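Local coordinates for protein lipase (Acinetobacter baumannii, PDB 4OPM) that probably hydrolyses ester bonds of lipids, as a putative triacylglycerol lipase of the alpha/beta hydrolase fold, at residues I239-D245 / V267-G273. Numbering follows the deposited sequence.
Sequences ILWGKQD and VILENVG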
ATOM      1  N   ILE A 239       0.906  13.727   2.381  1.00 16.42           N
ATOM      2  CA  ILE A 239      -0.146  12.961   3.061  1.00 15.19           C
ATOM      3  C   ILE A 239      -1.420  13.167   2.300  1.00 17.77           C
ATOM      4  O   ILE A 239      -1.805  14.309   2.061  1.00 17.70           O
ATOM      5  CB  ILE A 239      -0.305  13.395   4.556  1.00 17.42           C
ATOM      6  CG1 ILE A 239       1.013  13.232   5.354  1.00 16.66           C
ATOM      7  CG2 ILE A 239      -1.480  12.671   5.261  1.00 18.38           C
ATOM      8  CD1 ILE A 239       1.104  14.179   6.576  1.00 17.64           C
ATOM      9  N   LEU A 240      -2.109  12.079   1.966  1.00 16.19           N
ATOM     10  CA  LEU A 240      -3.389  12.179   1.266  1.00 16.08           C
ATOM     11  C   LEU A 240      -4.388  11.240   1.939  1.00 18.69           C
ATOM     12  O   LEU A 240      -4.047  10.116   2.291  1.00 17.01           O
ATOM     13  CB  LEU A 240      -3.237  11.883  -0.237  1.00 15.93           C
ATOM     14  CG  LEU A 240      -4.465  12.166  -1.101  1.00 20.37           C
ATOM     15  CD1 LEU A 240      -4.064  12.667  -2.481  1.00 19.66           C
ATOM     16  CD2 LEU A 240      -5.351  10.921  -1.222  1.00 21.37           C
ATOM     17  N   TRP A 241      -5.618  11.731   2.149  1.00 15.16           N
ATOM     18  CA  TRP A 241      -6.664  10.963   2.805  1.00 15.00           C
ATOM     19  C   TRP A 241      -7.981  11.054   2.077  1.00 16.77           C
ATOM     20  O   TRP A 241      -8.263  12.050   1.409  1.00 16.63           O
ATOM     21  CB  TRP A 241      -6.898  11.534   4.224  1.00 13.74           C
ATOM     22  CG  TRP A 241      -6.870  10.504   5.310  1.00 15.18           C
ATOM     23  CD1 TRP A 241      -7.939   9.847   5.860  1.00 17.74           C
ATOM     24  CD2 TRP A 241      -5.704   9.960   5.921  1.00 15.39           C
ATOM     25  NE1 TRP A 241      -7.501   8.945   6.807  1.00 17.13           N
ATOM     26  CE2 TRP A 241      -6.131   8.993   6.861  1.00 18.81           C
ATOM     27  CE3 TRP A 241      -4.323  10.186   5.758  1.00 16.96           C
ATOM     28  CZ2 TRP A 241      -5.227   8.281   7.662  1.00 18.55           C
ATOM     29  CZ3 TRP A 241      -3.430   9.488   6.564  1.00 18.32           C
ATOM     30  CH2 TRP A 241      -3.879   8.519   7.468  1.00 18.74           C
ATOM     31  N   GLY A 242      -8.826  10.065   2.318  1.00 15.25           N
ATOM     32  CA  GLY A 242     -10.210  10.118   1.891  1.00 14.75           C
ATOM     33  C   GLY A 242     -10.982  10.645   3.084  1.00 18.12           C
ATOM     34  O   GLY A 242     -10.856  10.109   4.190  1.00 18.47           O
ATOM     35  N   LYS A 243     -11.755  11.736   2.894  1.00 15.75           N
ATOM     36  CA  LYS A 243     -12.513  12.359   3.987  1.00 16.30           C
ATOM     37  C   LYS A 243     -13.444  11.344   4.678  1.00 19.57           C
ATOM     38  O   LYS A 243     -13.604  11.392   5.894  1.00 19.60           O
ATOM     39  CB  LYS A 243     -13.327  13.541   3.431  1.00 18.38           C
ATOM     40  CG  LYS A 243     -14.209  14.247   4.470  1.00 31.67           C
ATOM     41  CD  LYS A 243     -13.700  15.621   4.825  1.00 46.11           C
ATOM     42  CE  LYS A 243     -14.708  16.394   5.637  1.00 55.99           C
ATOM     43  NZ  LYS A 243     -14.646  17.849   5.339  1.00 67.57           N
ATOM     44  N   GLN A 244     -14.021  10.403   3.891  1.00 16.09           N
ATOM     45  CA  GLN A 244     -14.992   9.418   4.376  1.00 16.10           C
ATOM     46  C   GLN A 244     -14.360   8.112   4.875  1.00 20.00           C
ATOM     47  O   GLN A 244     -15.096   7.159   5.151  1.00 19.79           O
ATOM     48  CB  GLN A 244     -16.028   9.104   3.273  1.00 16.97           C
ATOM     49  CG  GLN A 244     -16.796  10.339   2.790  1.00 21.11           C
ATOM     50  CD  GLN A 244     -17.559  11.026   3.899  1.00 35.85           C
ATOM     51  OE1 GLN A 244     -18.253  10.392   4.711  1.00 32.74           O
ATOM     52  NE2 GLN A 244     -17.422  12.345   3.973  1.00 27.13           N
ATOM     53  N   ASP A 245     -13.015   8.064   5.012  1.00 16.17           N
ATOM     54  CA  ASP A 245     -12.300   6.866   5.480  1.00 15.39           C
ATOM     55  C   ASP A 245     -12.910   6.324   6.791  1.00 18.38           C
ATOM     56  O   ASP A 245     -12.889   7.010   7.813  1.00 18.63           O
ATOM     57  CB  ASP A 245     -10.807   7.172   5.682  1.00 14.89           C
ATOM     58  CG  ASP A 245      -9.921   5.945   5.848  1.00 17.79           C
ATOM     59  OD1 ASP A 245     -10.418   4.902   6.346  1.00 16.75           O
ATOM     60  OD2 ASP A 245      -8.718   6.038   5.538  1.00 17.88           O
ATOM     61  N   VAL A 267      -3.667  16.474   1.947  1.00 18.78           N
ATOM     62  CA  VAL A 267      -4.689  16.628   0.908  1.00 18.14           C
ATOM     63  C   VAL A 267      -5.865  15.753   1.325  1.00 20.47           C
ATOM     64  O   VAL A 267      -5.698  14.533   1.493  1.00 18.99           O
ATOM     65  CB  VAL A 267      -4.157  16.247  -0.498  1.00 23.14           C
ATOM     66  CG1 VAL A 267      -5.284  16.256  -1.534  1.00 23.53           C
ATOM     67  CG2 VAL A 267      -3.016  17.159  -0.924  1.00 23.48           C
ATOM     68  N   ILE A 268      -7.041  16.365   1.501  1.00 18.19           N
ATOM     69  CA  ILE A 268      -8.233  15.631   1.928  1.00 18.03           C
ATOM     70  C   ILE A 268      -9.220  15.575   0.783  1.00 22.16           C
ATOM     71  O   ILE A 268      -9.746  16.613   0.361  1.00 21.50           O
ATOM     72  CB  ILE A 268      -8.862  16.235   3.214  1.00 21.94           C
ATOM     73  CG1 ILE A 268      -7.810  16.437   4.356  1.00 23.07           C
ATOM     74  CG2 ILE A 268     -10.095  15.426   3.666  1.00 21.77           C
ATOM     75  CD1 ILE A 268      -7.007  15.217   4.791  1.00 26.61           C
ATOM     76  N   LEU A 269      -9.444  14.364   0.259  1.00 17.96           N
ATOM     77  CA  LEU A 269     -10.347  14.177  -0.874  1.00 16.19           C
ATOM     78  C   LEU A 269     -11.776  13.974  -0.395  1.00 19.25           C
ATOM     79  O   LEU A 269     -12.063  13.007   0.311  1.00 17.37           O
ATOM     80  CB  LEU A 269      -9.899  12.995  -1.774  1.00 15.48           C
ATOM     81  CG  LEU A 269      -8.504  13.093  -2.437  1.00 18.93           C
ATOM     82  CD1 LEU A 269      -8.287  11.942  -3.419  1.00 17.55           C
ATOM     83  CD2 LEU A 269      -8.297  14.439  -3.164  1.00 20.11           C
ATOM     84  N   GLU A 270     -12.695  14.893  -0.790  1.00 17.35           N
ATOM     85  CA  GLU A 270     -14.108  14.737  -0.435  1.00 17.40           C
ATOM     86  C   GLU A 270     -14.687  13.523  -1.182  1.00 20.21           C
ATOM     87  O   GLU A 270     -14.233  13.215  -2.292  1.00 19.89           O
ATOM     88  CB  GLU A 270     -14.901  16.006  -0.822  1.00 19.36           C
ATOM     89  CG  GLU A 270     -14.552  17.240  -0.002  1.00 32.24           C
ATOM     90  CD  GLU A 270     -14.839  17.166   1.485  1.00 59.72           C
ATOM     91  OE1 GLU A 270     -15.886  16.597   1.874  1.00 53.62           O
ATOM     92  OE2 GLU A 270     -14.010  17.689   2.265  1.00 61.51           O
ATOM     93  N   ASN A 271     -15.684  12.843  -0.586  1.00 17.37           N
ATOM     94  CA  ASN A 271     -16.409  11.721  -1.199  1.00 16.26           C
ATOM     95  C   ASN A 271     -15.482  10.564  -1.612  1.00 18.25           C
ATOM     96  O   ASN A 271     -15.729   9.891  -2.608  1.00 17.19           O
ATOM     97  CB  ASN A 271     -17.237  12.203  -2.408  1.00 17.82           C
ATOM     98  CG  ASN A 271     -18.269  13.226  -1.994  1.00 30.90           C
ATOM     99  OD1 ASN A 271     -18.991  13.045  -1.015  1.00 27.50           O
ATOM    100  ND2 ASN A 271     -18.260  14.374  -2.649  1.00 26.21           N
ATOM    101  N   VAL A 272     -14.439  10.334  -0.813  1.00 13.94           N
ATOM    102  CA  VAL A 272     -13.470   9.256  -1.024  1.00 12.90           C
ATOM    103  C   VAL A 272     -13.252   8.581   0.333  1.00 16.74           C
ATOM    104  O   VAL A 272     -13.213   9.271   1.353  1.00 16.37           O
ATOM    105  CB  VAL A 272     -12.148   9.804  -1.648  1.00 15.78           C
ATOM    106  CG1 VAL A 272     -11.039   8.750  -1.622  1.00 15.82           C
ATOM    107  CG2 VAL A 272     -12.378  10.295  -3.082  1.00 14.94           C
ATOM    108  N   GLY A 273     -13.131   7.249   0.329  1.00 14.04           N
ATOM    109  CA  GLY A 273     -12.923   6.457   1.534  1.00 14.61           C
ATOM    110  C   GLY A 273     -11.462   6.129   1.780  1.00 17.06           C
ATOM    111  O   GLY A 273     -10.564   6.926   1.481  1.00 16.77           O
TER
HETATM  112  O   HOH W   1     -16.835  13.921   1.841  1.00 24.78           O
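K243 lies alongside E270, the two side chains pointing the same way. K243 CD packs 3.3 Å from E270 OE2, and K243 NZ closes a salt bridge to the same oxygen at 3.1 Å, on the syn lone pair. The lysine chain bends at chi2 (109°) and again at chi4, which brings the ammonium back to the carboxylate. The side chain of I268 crosses K243 at about a right angle, with I268 CG2 3.7 Å from K243 CB. The other carboxylate oxygen, E270 OE1, accepts from a water that also takes the N-H groups of Q244 NE2 and N271 N. This water ties the two turns together at the exposed end.

Before the turns the strands run parallel. V267 N to I239 O, W241 N to V267 O, L269 N to W241 O and K243 N to L269 O are the backbone bonds. On one face L240 straddles its neighbours, with CD1 on V267 CG1 and CD2 on L269 CD1 (3.8 Å). On the other, I268 CD1 touches W241 CB. Past the strands, V272 O accepts from Q244 N at 2.9 Å. This bond joins the type I turn 242-245 to the type II turn 269-272. G242 CA makes a CA-H...O contact of 3.2 Å to G273 O, just after the second turn. D245 closes the first turn and H274 comes just after G273; with S120 they probably form a catalytic triad. D245 OD2 bonds H274 ND1, and I247 N and I248 N hold OD1.

Strands 237-242 and 267-269 belong to a beta-alpha-beta unit at the sheet edge, with helix 251-259 against W241 and helix 281-298 against L240 and L269.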